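Local coordinates for protein meso-diaminopimelate dehydrogenase (Clostridium tetani, PDB 3WGY) that catalyses, in its natural form, the NADP-dependent oxidative deamination of meso-diaminopimelate, and is held here as an engineered variant with a branched-chain 2-oxo acid bound, at residues 137-142 with 253-258; 126-131 with 267-272; 202-207 with 233-238; 150-155 with 168-173. The protein carries 6 engineered substitutions. All coordinates share one frame; numbering follows the deposited sequence.

All four contacts fall within the range of the family's C-terminal domain, and they form two pairs. Interactions 1 and 2 share helix 123-138 and two neighbouring strands of one antiparallel sheet; their centres lie 13 Å apart, and both reach the second subunit. Interactions 3 and 4, with centres 14 Å apart, share a mixed sheet in which strands 166-175 and 197-205 are hydrogen-bonded neighbours. Interaction 4 contributes Ser153, Leu154 and Gly155 to the 2-oxo-4-methylpentanoic acid pocket. Interactions 2 and 4 approach to about 7 Å, nearest atoms, whereas the centres of interactions 1 and 3 are 43 Å apart. Along the chain, interactions 3 and 4 are nested inside the loops closed by 1 and 2.

Interaction 1: 137-142 with 253-258; sequences SILPKG and VIRSGN
Arg255 reaches out of strand 253-258 and closes on the backbone of Leu139, just where helix 123-138 has ended. NE and NH2 of Arg255 both point at one acceptor, Leu139 O, at 3.0 Å from NE and 2.7 Å from NH2, a side-on grip that keeps the oxygen in the guanidinium plane. Two donors on one carbonyl fix the rotation of the group, and NH1 is tied to Thr144 OG1. A third bond, from Asn258 N to Lys141 O, is weak at 3.4 Å.

The peptide carbonyl of Gly142 lies over one guanidinium face, with Gly142 C 3.5 Å above the plane. Apolar contact is lighter: with CG anti to its own backbone N (chi1 -179°) and a bend at chi2, the arginine chain slides past Leu139 in the opposite direction, and Leu139 CD1 stands 4.1 Å from Arg255 CG.

Gly142 and Gly257 form an antiparallel, non-hydrogen-bonded pair whose CA atoms are only 3.7 Å apart. Gly142 CA also lies 3.1 Å from Ser256 O, so the two backbones pass in close contact. Gln25 of the second subunit packs on Pro140 and Lys141 nearby. This is a helix-to-strand connection, with an arginine from the neighbouring strand holding the turn as the chain enters the edge of an antiparallel sheet.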
# COMPACT_ATOMS: atom_id res chain seq x y z
N SER B 137 11.84 0.54 0.41
CA SER B 137 12.16 1.95 0.61
C SER B 137 12.07 2.30 2.09
O SER B 137 12.93 2.98 2.63
CB SER B 137 11.22 2.85 -0.18
OG SER B 137 11.47 2.74 -1.56
N ILE B 138 11.01 1.82 2.73
CA ILE B 138 10.79 2.07 4.14
C ILE B 138 11.78 1.28 5.02
O ILE B 138 12.30 1.79 6.02
CB ILE B 138 9.34 1.70 4.56
CG1 ILE B 138 8.32 2.51 3.75
CG2 ILE B 138 9.17 1.89 6.04
CD1 ILE B 138 8.53 4.00 3.79
N LEU B 139 12.03 0.03 4.64
CA LEU B 139 12.94 -0.83 5.39
C LEU B 139 14.07 -1.30 4.47
O LEU B 139 14.06 -2.43 3.99
CB LEU B 139 12.17 -2.03 5.95
CG LEU B 139 11.04 -1.71 6.95
CD1 LEU B 139 10.22 -2.97 7.24
CD2 LEU B 139 11.65 -1.14 8.23
N PRO B 140 15.05 -0.42 4.21
CA PRO B 140 16.20 -0.71 3.34
C PRO B 140 16.97 -1.97 3.68
O PRO B 140 17.58 -2.58 2.81
CB PRO B 140 17.05 0.56 3.48
CG PRO B 140 16.74 1.01 4.86
CD PRO B 140 15.25 0.85 4.93
N LYS B 141 16.94 -2.35 4.95
CA LYS B 141 17.62 -3.55 5.40
C LYS B 141 16.54 -4.58 5.74
O LYS B 141 15.76 -4.41 6.67
CB LYS B 141 18.48 -3.26 6.63
CG LYS B 141 19.51 -2.15 6.43
CD LYS B 141 20.46 -2.46 5.28
CE LYS B 141 21.49 -1.35 5.11
NZ LYS B 141 22.48 -1.65 4.04
N GLY B 142 16.50 -5.64 4.95
CA GLY B 142 15.50 -6.67 5.16
C GLY B 142 15.29 -7.45 3.88
O GLY B 142 16.05 -7.29 2.92
N VAL B 253 2.64 -9.74 -0.52
CA VAL B 253 3.89 -9.02 -0.68
C VAL B 253 4.31 -8.68 0.75
O VAL B 253 3.69 -7.84 1.40
CB VAL B 253 3.75 -7.73 -1.50
CG1 VAL B 253 5.09 -7.02 -1.55
CG2 VAL B 253 3.29 -8.07 -2.91
N ILE B 254 5.37 -9.32 1.22
CA ILE B 254 5.83 -9.12 2.58
C ILE B 254 7.26 -8.59 2.72
O ILE B 254 8.19 -9.14 2.14
CB ILE B 254 5.74 -10.43 3.36
CG1 ILE B 254 4.29 -10.92 3.38
CG2 ILE B 254 6.30 -10.26 4.75
CD1 ILE B 254 4.13 -12.32 3.89
N ARG B 255 7.43 -7.52 3.50
CA ARG B 255 8.76 -6.98 3.72
C ARG B 255 9.11 -7.26 5.16
O ARG B 255 8.45 -6.77 6.08
CB ARG B 255 8.83 -5.47 3.44
CG ARG B 255 10.23 -4.85 3.62
CD ARG B 255 11.22 -5.30 2.54
NE ARG B 255 12.53 -4.67 2.68
CZ ARG B 255 13.59 -4.95 1.93
NH1 ARG B 255 13.50 -5.86 0.96
NH2 ARG B 255 14.75 -4.32 2.14
N SER B 256 10.12 -8.10 5.33
CA SER B 256 10.59 -8.45 6.65
C SER B 256 11.90 -7.71 6.84
O SER B 256 12.91 -8.05 6.21
CB SER B 256 10.83 -9.96 6.76
OG SER B 256 11.33 -10.28 8.05
N GLY B 257 11.89 -6.70 7.69
CA GLY B 257 13.09 -5.94 7.92
C GLY B 257 13.43 -5.95 9.38
O GLY B 257 12.65 -6.40 10.22
N ASN B 258 14.62 -5.47 9.70
CA ASN B 258 15.05 -5.40 11.07
C ASN B 258 15.45 -3.97 11.35
O ASN B 258 15.98 -3.29 10.47
CB ASN B 258 16.23 -6.34 11.30
CG ASN B 258 17.29 -6.21 10.23
OD1 ASN B 258 17.10 -6.65 9.09
ND2 ASN B 258 18.41 -5.60 10.58

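Interaction 2: 126-131 with 267-272; sequences GLFSLN and MEFNLN
Asn131 lays its side-chain amide over one face of the Phe269 ring, the two planes 18° apart and stacked. Asn131 CG is 3.4 Å from Phe269 CG, so the amide sits above the CB end of the ring and not over its far rim. Phe128 meets the same ring edge to edge, neither ring covering the other's face: Phe128 CE1 lies 3.8 Å from Phe269 CE2, and the two side chains cross at about a right angle. Leu127 adds its CB, 4.0 Å from Phe269 CE2. Beyond that ring, Phe128 CE1 also presses on Leu271, 3.3 Å from Leu271 CD1, a tight approach as the two side chains slide past each other in opposite directions.

In Phe269 a chi1 of 178° swings the ring away from the residue's own N and across toward the helix. The segment axes run 9.3 Å apart and nearly antiparallel, at 173°.

In the next layer, Trp123 meets the Phe128 ring edge-to-face and Val253 of the adjoining strand packs on Phe128. Phe279 of helix 276-296 touches both Leu127 and Leu271. On the strand's other face, Asn270 ND2 donates to Glu268 OE1 at 3.0 Å, and that carboxylate also forms a salt bridge with Arg184. Strand 267-272 pairs antiparallel with a strand of the second subunit, so this is a helix packed on a beta sheet that continues through the dimer interface.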
# COMPACT_ATOMS: atom_id res chain seq x y z
N GLY B 126 1.69 -3.86 -10.89
CA GLY B 126 0.72 -2.89 -10.44
C GLY B 126 0.79 -2.69 -8.94
O GLY B 126 1.79 -2.20 -8.42
N LEU B 127 -0.26 -3.09 -8.24
CA LEU B 127 -0.29 -2.93 -6.79
C LEU B 127 0.84 -3.67 -6.08
O LEU B 127 1.45 -3.15 -5.15
CB LEU B 127 -1.64 -3.36 -6.23
CG LEU B 127 -2.83 -2.68 -6.92
CD1 LEU B 127 -4.11 -3.08 -6.21
CD2 LEU B 127 -2.66 -1.17 -6.90
N PHE B 128 1.14 -4.89 -6.51
CA PHE B 128 2.22 -5.63 -5.86
C PHE B 128 3.55 -4.92 -6.05
O PHE B 128 4.37 -4.88 -5.13
CB PHE B 128 2.28 -7.06 -6.40
CG PHE B 128 1.28 -7.99 -5.77
CD1 PHE B 128 0.25 -7.49 -4.97
CD2 PHE B 128 1.34 -9.36 -5.99
CE1 PHE B 128 -0.69 -8.35 -4.41
CE2 PHE B 128 0.41 -10.22 -5.42
CZ PHE B 128 -0.61 -9.72 -4.64
N SER B 129 3.75 -4.35 -7.23
CA SER B 129 4.97 -3.62 -7.56
C SER B 129 5.14 -2.45 -6.59
O SER B 129 6.22 -2.24 -6.05
CB SER B 129 4.90 -3.08 -8.99
OG SER B 129 4.45 -4.08 -9.89
N LEU B 130 4.07 -1.69 -6.39
CA LEU B 130 4.11 -0.54 -5.50
C LEU B 130 4.49 -0.95 -4.09
O LEU B 130 5.27 -0.27 -3.42
CB LEU B 130 2.75 0.16 -5.46
CG LEU B 130 2.34 1.00 -6.66
CD1 LEU B 130 0.83 1.21 -6.67
CD2 LEU B 130 3.10 2.35 -6.61
N ASN B 131 3.94 -2.08 -3.64
CA ASN B 131 4.24 -2.53 -2.30
C ASN B 131 5.62 -3.12 -2.12
O ASN B 131 6.17 -3.05 -1.02
CB ASN B 131 3.15 -3.49 -1.80
CG ASN B 131 1.90 -2.74 -1.36
OD1 ASN B 131 1.01 -2.46 -2.15
ND2 ASN B 131 1.86 -2.38 -0.09
N MET B 267 5.96 -5.59 7.19
CA MET B 267 4.93 -4.94 6.40
C MET B 267 4.36 -6.00 5.46
O MET B 267 5.09 -6.84 4.91
CB MET B 267 5.53 -3.82 5.55
CG MET B 267 6.24 -2.74 6.35
SD MET B 267 7.30 -1.74 5.27
CE MET B 267 6.10 -0.98 4.22
N GLU B 268 3.05 -5.98 5.27
CA GLU B 268 2.42 -6.94 4.39
C GLU B 268 1.27 -6.34 3.61
O GLU B 268 0.52 -5.51 4.13
CB GLU B 268 1.90 -8.15 5.22
CG GLU B 268 1.08 -9.14 4.41
CD GLU B 268 0.68 -10.41 5.17
OE1 GLU B 268 -0.17 -11.15 4.64
OE2 GLU B 268 1.20 -10.66 6.27
N PHE B 269 1.16 -6.72 2.35
CA PHE B 269 0.06 -6.29 1.49
C PHE B 269 -0.40 -7.59 0.85
O PHE B 269 0.42 -8.40 0.42
CB PHE B 269 0.53 -5.34 0.40
CG PHE B 269 -0.57 -4.90 -0.54
CD1 PHE B 269 -1.46 -3.90 -0.18
CD2 PHE B 269 -0.73 -5.52 -1.77
CE1 PHE B 269 -2.50 -3.51 -1.04
CE2 PHE B 269 -1.76 -5.15 -2.64
CZ PHE B 269 -2.65 -4.14 -2.27
N ASN B 270 -1.71 -7.82 0.82
CA ASN B 270 -2.19 -9.04 0.19
C ASN B 270 -3.56 -8.82 -0.42
O ASN B 270 -4.27 -7.89 -0.05
CB ASN B 270 -2.20 -10.22 1.19
CG ASN B 270 -3.23 -10.06 2.28
OD1 ASN B 270 -4.41 -9.87 2.01
ND2 ASN B 270 -2.79 -10.15 3.52
N LEU B 271 -3.91 -9.67 -1.37
CA LEU B 271 -5.18 -9.58 -2.07
C LEU B 271 -5.88 -10.94 -2.07
O LEU B 271 -5.24 -11.98 -2.21
CB LEU B 271 -4.95 -9.14 -3.53
CG LEU B 271 -4.30 -7.78 -3.79
CD1 LEU B 271 -3.83 -7.72 -5.24
CD2 LEU B 271 -5.28 -6.65 -3.50
N ASN B 272 -7.20 -10.91 -1.92
CA ASN B 272 -8.02 -12.12 -1.95
C ASN B 272 -9.11 -11.79 -2.97
O ASN B 272 -10.09 -11.13 -2.64
CB ASN B 272 -8.62 -12.39 -0.58
CG ASN B 272 -9.38 -13.71 -0.52
OD1 ASN B 272 -9.66 -14.33 -1.55
ND2 ASN B 272 -9.73 -14.13 0.68

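Interaction 3: 202-207 with 233-238; sequences YVVPEE and HFITEE
Val203 gives and takes the two straight bonds that join these segments. Its N donates to His233 O at 2.8 Å, nearly along the C=O axis, and its O receives Ile235 N at 2.9 Å; both N-H...O angles are close to 170°. Each carbonyl also takes a CA-H...O contact, His233 O from Tyr202 CA and Val203 O from Phe234 CA. The parallel pairs Tyr202-His233 and Val203-Phe234 send their side chains to alternate faces.

The closely packed part lies around Val203, Val204 and Ile235. Ile235 has CG1 between its backbone N and carbonyl carbon (chi1 63°), a turn that brings CD1 to 3.9 Å from Tyr202 CB. Val204 places CG2 3.7 Å from Thr236 O, and its CG1 meets Glu237 N at the helix start, the Val204 and Glu237 side chains crossing at about a right angle. Leu240 of that helix touches both Val204 and Ile235. This pairing closes a beta-alpha-beta crossover: strand 197-205 leads through helix 211-219 to strand 230-234, and Leu211 of the crossing helix packs against Pro205 and Phe234.

The solvent-facing side is more exposed but still in contact. Tyr202 and His233 point the same way as an oblique ring pair, centroids 5.1 Å apart, with His233 CD2 over the tyrosine face, 3.7 Å from Tyr202 CE2. His244 meets the same tyrosine. Exposed Thr236 is the N-cap: its side chain caps a backbone N just beyond Glu238, and its N bonds to Glu239 OE2, consistent with a capping box. Glu237 OE2 accepts a hydrogen bond from Asn168 ND2.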
# COMPACT_ATOMS: atom_id res chain seq x y z
N TYR B 202 -6.33 -31.02 -10.25
CA TYR B 202 -7.59 -31.74 -10.17
C TYR B 202 -7.75 -32.29 -11.57
O TYR B 202 -7.94 -31.53 -12.53
CB TYR B 202 -8.73 -30.79 -9.80
CG TYR B 202 -8.61 -30.25 -8.39
CD1 TYR B 202 -7.76 -29.17 -8.11
CD2 TYR B 202 -9.31 -30.83 -7.33
CE1 TYR B 202 -7.61 -28.70 -6.81
CE2 TYR B 202 -9.17 -30.37 -6.03
CZ TYR B 202 -8.32 -29.30 -5.77
OH TYR B 202 -8.19 -28.86 -4.48
N VAL B 203 -7.67 -33.60 -11.68
CA VAL B 203 -7.73 -34.26 -12.98
C VAL B 203 -8.93 -35.15 -13.26
O VAL B 203 -9.41 -35.87 -12.40
CB VAL B 203 -6.44 -35.09 -13.20
CG1 VAL B 203 -6.55 -35.92 -14.47
CG2 VAL B 203 -5.23 -34.18 -13.23
N VAL B 204 -9.40 -35.08 -14.50
CA VAL B 204 -10.49 -35.92 -14.97
C VAL B 204 -9.75 -36.94 -15.83
O VAL B 204 -9.24 -36.62 -16.90
CB VAL B 204 -11.47 -35.13 -15.86
CG1 VAL B 204 -12.61 -36.04 -16.29
CG2 VAL B 204 -12.00 -33.92 -15.09
N PRO B 205 -9.66 -38.19 -15.35
CA PRO B 205 -8.96 -39.26 -16.07
C PRO B 205 -9.79 -39.91 -17.18
O PRO B 205 -11.02 -39.91 -17.11
CB PRO B 205 -8.65 -40.25 -14.96
CG PRO B 205 -9.92 -40.19 -14.15
CD PRO B 205 -10.19 -38.69 -14.06
N GLU B 206 -9.11 -40.44 -18.19
CA GLU B 206 -9.78 -41.15 -19.28
C GLU B 206 -10.23 -42.45 -18.63
O GLU B 206 -9.63 -42.87 -17.64
CB GLU B 206 -8.80 -41.50 -20.41
CG GLU B 206 -8.13 -40.32 -21.09
CD GLU B 206 -9.06 -39.54 -22.00
OE1 GLU B 206 -10.14 -40.05 -22.34
OE2 GLU B 206 -8.70 -38.41 -22.38
N GLU B 207 -11.27 -43.11 -19.15
CA GLU B 207 -11.69 -44.36 -18.53
C GLU B 207 -10.48 -45.30 -18.60
O GLU B 207 -9.80 -45.36 -19.62
CB GLU B 207 -12.90 -44.96 -19.25
CG GLU B 207 -12.63 -45.53 -20.62
CD GLU B 207 -13.88 -46.15 -21.23
OE1 GLU B 207 -14.46 -47.06 -20.60
OE2 GLU B 207 -14.29 -45.71 -22.32
N HIS B 233 -5.49 -34.63 -7.42
CA HIS B 233 -6.79 -35.13 -6.98
C HIS B 233 -7.55 -35.57 -8.23
O HIS B 233 -7.53 -34.88 -9.25
CB HIS B 233 -7.58 -34.04 -6.26
CG HIS B 233 -6.94 -33.56 -5.00
ND1 HIS B 233 -6.84 -34.34 -3.87
CD2 HIS B 233 -6.38 -32.37 -4.69
CE1 HIS B 233 -6.24 -33.65 -2.91
NE2 HIS B 233 -5.95 -32.45 -3.39
N PHE B 234 -8.23 -36.71 -8.14
CA PHE B 234 -9.00 -37.19 -9.27
C PHE B 234 -10.49 -36.91 -9.07
O PHE B 234 -11.07 -37.25 -8.04
CB PHE B 234 -8.73 -38.69 -9.47
CG PHE B 234 -7.34 -38.97 -9.94
CD1 PHE B 234 -6.93 -38.60 -11.22
CD2 PHE B 234 -6.41 -39.57 -9.10
CE1 PHE B 234 -5.63 -38.81 -11.65
CE2 PHE B 234 -5.09 -39.79 -9.52
CZ PHE B 234 -4.70 -39.41 -10.80
N ILE B 235 -11.09 -36.25 -10.06
CA ILE B 235 -12.49 -35.90 -9.98
C ILE B 235 -13.19 -36.16 -11.32
O ILE B 235 -12.55 -36.53 -12.29
CB ILE B 235 -12.66 -34.40 -9.62
CG1 ILE B 235 -12.06 -33.52 -10.71
CG2 ILE B 235 -11.99 -34.10 -8.28
CD1 ILE B 235 -12.33 -32.05 -10.52
N THR B 236 -14.50 -35.95 -11.35
CA THR B 236 -15.27 -36.15 -12.57
C THR B 236 -15.34 -34.84 -13.35
O THR B 236 -14.96 -33.78 -12.85
CB THR B 236 -16.71 -36.55 -12.27
OG1 THR B 236 -17.42 -35.41 -11.75
CG2 THR B 236 -16.75 -37.68 -11.24
N GLU B 237 -15.86 -34.92 -14.57
CA GLU B 237 -15.99 -33.75 -15.43
C GLU B 237 -16.97 -32.75 -14.78
O GLU B 237 -16.75 -31.54 -14.83
CB GLU B 237 -16.51 -34.17 -16.80
CG GLU B 237 -16.46 -33.08 -17.87
CD GLU B 237 -15.05 -32.82 -18.38
OE1 GLU B 237 -14.44 -33.73 -18.99
OE2 GLU B 237 -14.56 -31.70 -18.17
N GLU B 238 -18.04 -33.27 -14.19
CA GLU B 238 -19.04 -32.43 -13.53
C GLU B 238 -18.44 -31.56 -12.43
O GLU B 238 -18.67 -30.34 -12.40
CB GLU B 238 -20.15 -33.30 -12.93
CG GLU B 238 -21.06 -32.54 -11.97
CD GLU B 238 -22.16 -33.40 -11.35
OE1 GLU B 238 -21.86 -34.44 -10.73
OE2 GLU B 238 -23.34 -33.02 -11.46

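Interaction 4: 150-155 with 168-173; sequences KGVSLG and NGIQYI. Engineered in segment 150-155: Leu154 (natural residue Gln). Engineered in segment 168-173: Ile173 (natural residue Thr). With COI (2-oxo-4-methylpentanoic acid), chain C.
Lys150 lies across one face of the Tyr172 ring. Its CE stands 3.6 Å above the plane, over the centre, as a CH-pi contact, and its NZ, 4.5 Å from the ring centroid, makes a cation-pi interaction. All four side-chain torsions of the lysine are near 180°, and this full extension carries the ammonium that far. Gly151 C is near the ring plane at the edge, and Val152 CG2 comes in obliquely, 3.7 Å from Tyr172 CE1. Tyr172 OH is hydrogen-bonded to His244 ND1.

Backbone pairing is firm in one bond, N of the engineered Ile173 (Thr in the natural enzyme) to Gly151 O at 3.0 Å, while the return bond from Gly151 N is weak. Gln171, bent at chi2, offers OE1 to Ser153 N, also weakly. Gln171 O is buried without a polar partner in the model; Val152 CG1 lies 3.3 Å from it. Val152 CG2 packs on Ile170 CD1.

Past Ser153 a helix begins, and its first amides meet the ligand carboxylate: Leu154 N is 2.8 Å from O2 of the oxo acid and Gly155 N is 2.8 Å from O1. His156 ND1 also bonds the ligand. The engineered Leu154 side chain lies against the ligand's branched end. Such amides would favour an anionic carboxylate.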
# COMPACT_ATOMS: atom_id res chain seq x y z
N LYS B 150 -3.69 -18.62 -4.22
CA LYS B 150 -4.29 -19.66 -5.05
C LYS B 150 -4.84 -19.11 -6.37
O LYS B 150 -5.74 -18.26 -6.38
CB LYS B 150 -5.40 -20.40 -4.29
CG LYS B 150 -6.04 -21.51 -5.11
CD LYS B 150 -7.00 -22.34 -4.27
CE LYS B 150 -7.68 -23.41 -5.10
NZ LYS B 150 -8.49 -24.34 -4.26
N GLY B 151 -4.21 -19.51 -7.52
CA GLY B 151 -4.78 -19.19 -8.81
C GLY B 151 -4.27 -20.18 -9.83
O GLY B 151 -3.33 -20.93 -9.57
N VAL B 152 -4.88 -20.18 -11.01
CA VAL B 152 -4.51 -21.08 -12.06
C VAL B 152 -3.33 -20.59 -12.89
O VAL B 152 -3.12 -19.39 -13.06
CB VAL B 152 -5.70 -21.33 -12.99
CG1 VAL B 152 -5.33 -22.39 -14.01
CG2 VAL B 152 -6.93 -21.75 -12.19
N SER B 153 -2.55 -21.55 -13.39
CA SER B 153 -1.42 -21.24 -14.26
C SER B 153 -1.79 -21.90 -15.58
O SER B 153 -1.55 -23.09 -15.77
CB SER B 153 -0.13 -21.84 -13.71
OG SER B 153 0.11 -21.39 -12.39
N LEU B 154 -2.39 -21.13 -16.47
CA LEU B 154 -2.84 -21.65 -17.76
C LEU B 154 -1.90 -22.67 -18.39
O LEU B 154 -2.34 -23.76 -18.78
CB LEU B 154 -3.10 -20.50 -18.75
CG LEU B 154 -3.70 -20.84 -20.11
CD1 LEU B 154 -2.60 -21.29 -21.05
CD2 LEU B 154 -4.79 -21.91 -19.97
N GLY B 155 -0.63 -22.31 -18.49
CA GLY B 155 0.34 -23.21 -19.08
C GLY B 155 0.28 -24.58 -18.43
O GLY B 155 0.27 -25.60 -19.12
N ASN B 168 -9.23 -34.21 -18.85
CA ASN B 168 -9.28 -32.78 -18.63
C ASN B 168 -8.73 -32.52 -17.24
O ASN B 168 -8.54 -33.44 -16.45
CB ASN B 168 -10.73 -32.30 -18.77
CG ASN B 168 -10.83 -30.81 -18.94
OD1 ASN B 168 -9.82 -30.13 -19.10
ND2 ASN B 168 -12.05 -30.28 -18.92
N GLY B 169 -8.44 -31.25 -16.93
CA GLY B 169 -7.90 -30.93 -15.62
C GLY B 169 -7.56 -29.47 -15.43
O GLY B 169 -7.64 -28.66 -16.35
N ILE B 170 -7.16 -29.14 -14.21
CA ILE B 170 -6.79 -27.77 -13.87
C ILE B 170 -5.69 -27.79 -12.80
O ILE B 170 -5.64 -28.70 -11.97
CB ILE B 170 -8.02 -27.00 -13.33
CG1 ILE B 170 -7.69 -25.51 -13.14
CG2 ILE B 170 -8.46 -27.59 -11.99
CD1 ILE B 170 -8.91 -24.63 -12.90
N GLN B 171 -4.82 -26.80 -12.84
CA GLN B 171 -3.73 -26.68 -11.87
C GLN B 171 -3.87 -25.38 -11.08
O GLN B 171 -4.44 -24.41 -11.57
CB GLN B 171 -2.36 -26.68 -12.59
CG GLN B 171 -1.16 -26.38 -11.68
CD GLN B 171 -0.79 -24.90 -11.60
OE1 GLN B 171 -1.62 -24.01 -11.80
NE2 GLN B 171 0.48 -24.62 -11.29
N TYR B 172 -3.36 -25.39 -9.85
CA TYR B 172 -3.36 -24.22 -8.98
C TYR B 172 -1.99 -24.11 -8.32
O TYR B 172 -1.41 -25.11 -7.90
CB TYR B 172 -4.38 -24.36 -7.84
CG TYR B 172 -5.82 -24.37 -8.25
CD1 TYR B 172 -6.48 -23.18 -8.59
CD2 TYR B 172 -6.55 -25.56 -8.28
CE1 TYR B 172 -7.83 -23.19 -8.95
CE2 TYR B 172 -7.88 -25.58 -8.64
CZ TYR B 172 -8.52 -24.39 -8.97
OH TYR B 172 -9.84 -24.42 -9.30
N ILE B 173 -1.48 -22.89 -8.23
CA ILE B 173 -0.22 -22.65 -7.54
C ILE B 173 -0.74 -22.08 -6.23
O ILE B 173 -1.64 -21.24 -6.23
CB ILE B 173 0.68 -21.59 -8.24
CG1 ILE B 173 1.15 -22.12 -9.60
CG2 ILE B 173 1.89 -21.29 -7.36
CD1 ILE B 173 2.11 -21.19 -10.35
C1 COI C . 0.62 -20.14 -16.87
O1 COI C . 0.93 -21.27 -16.45
O2 COI C . -0.17 -19.42 -16.21
C2 COI C . 1.18 -19.63 -18.20
O3 COI C . 1.96 -20.31 -18.88
C3 COI C . 0.72 -18.24 -18.64
C4 COI C . -0.44 -18.38 -19.64
C5 COI C . -0.94 -16.98 -20.02
C6 COI C . 0.04 -19.11 -20.89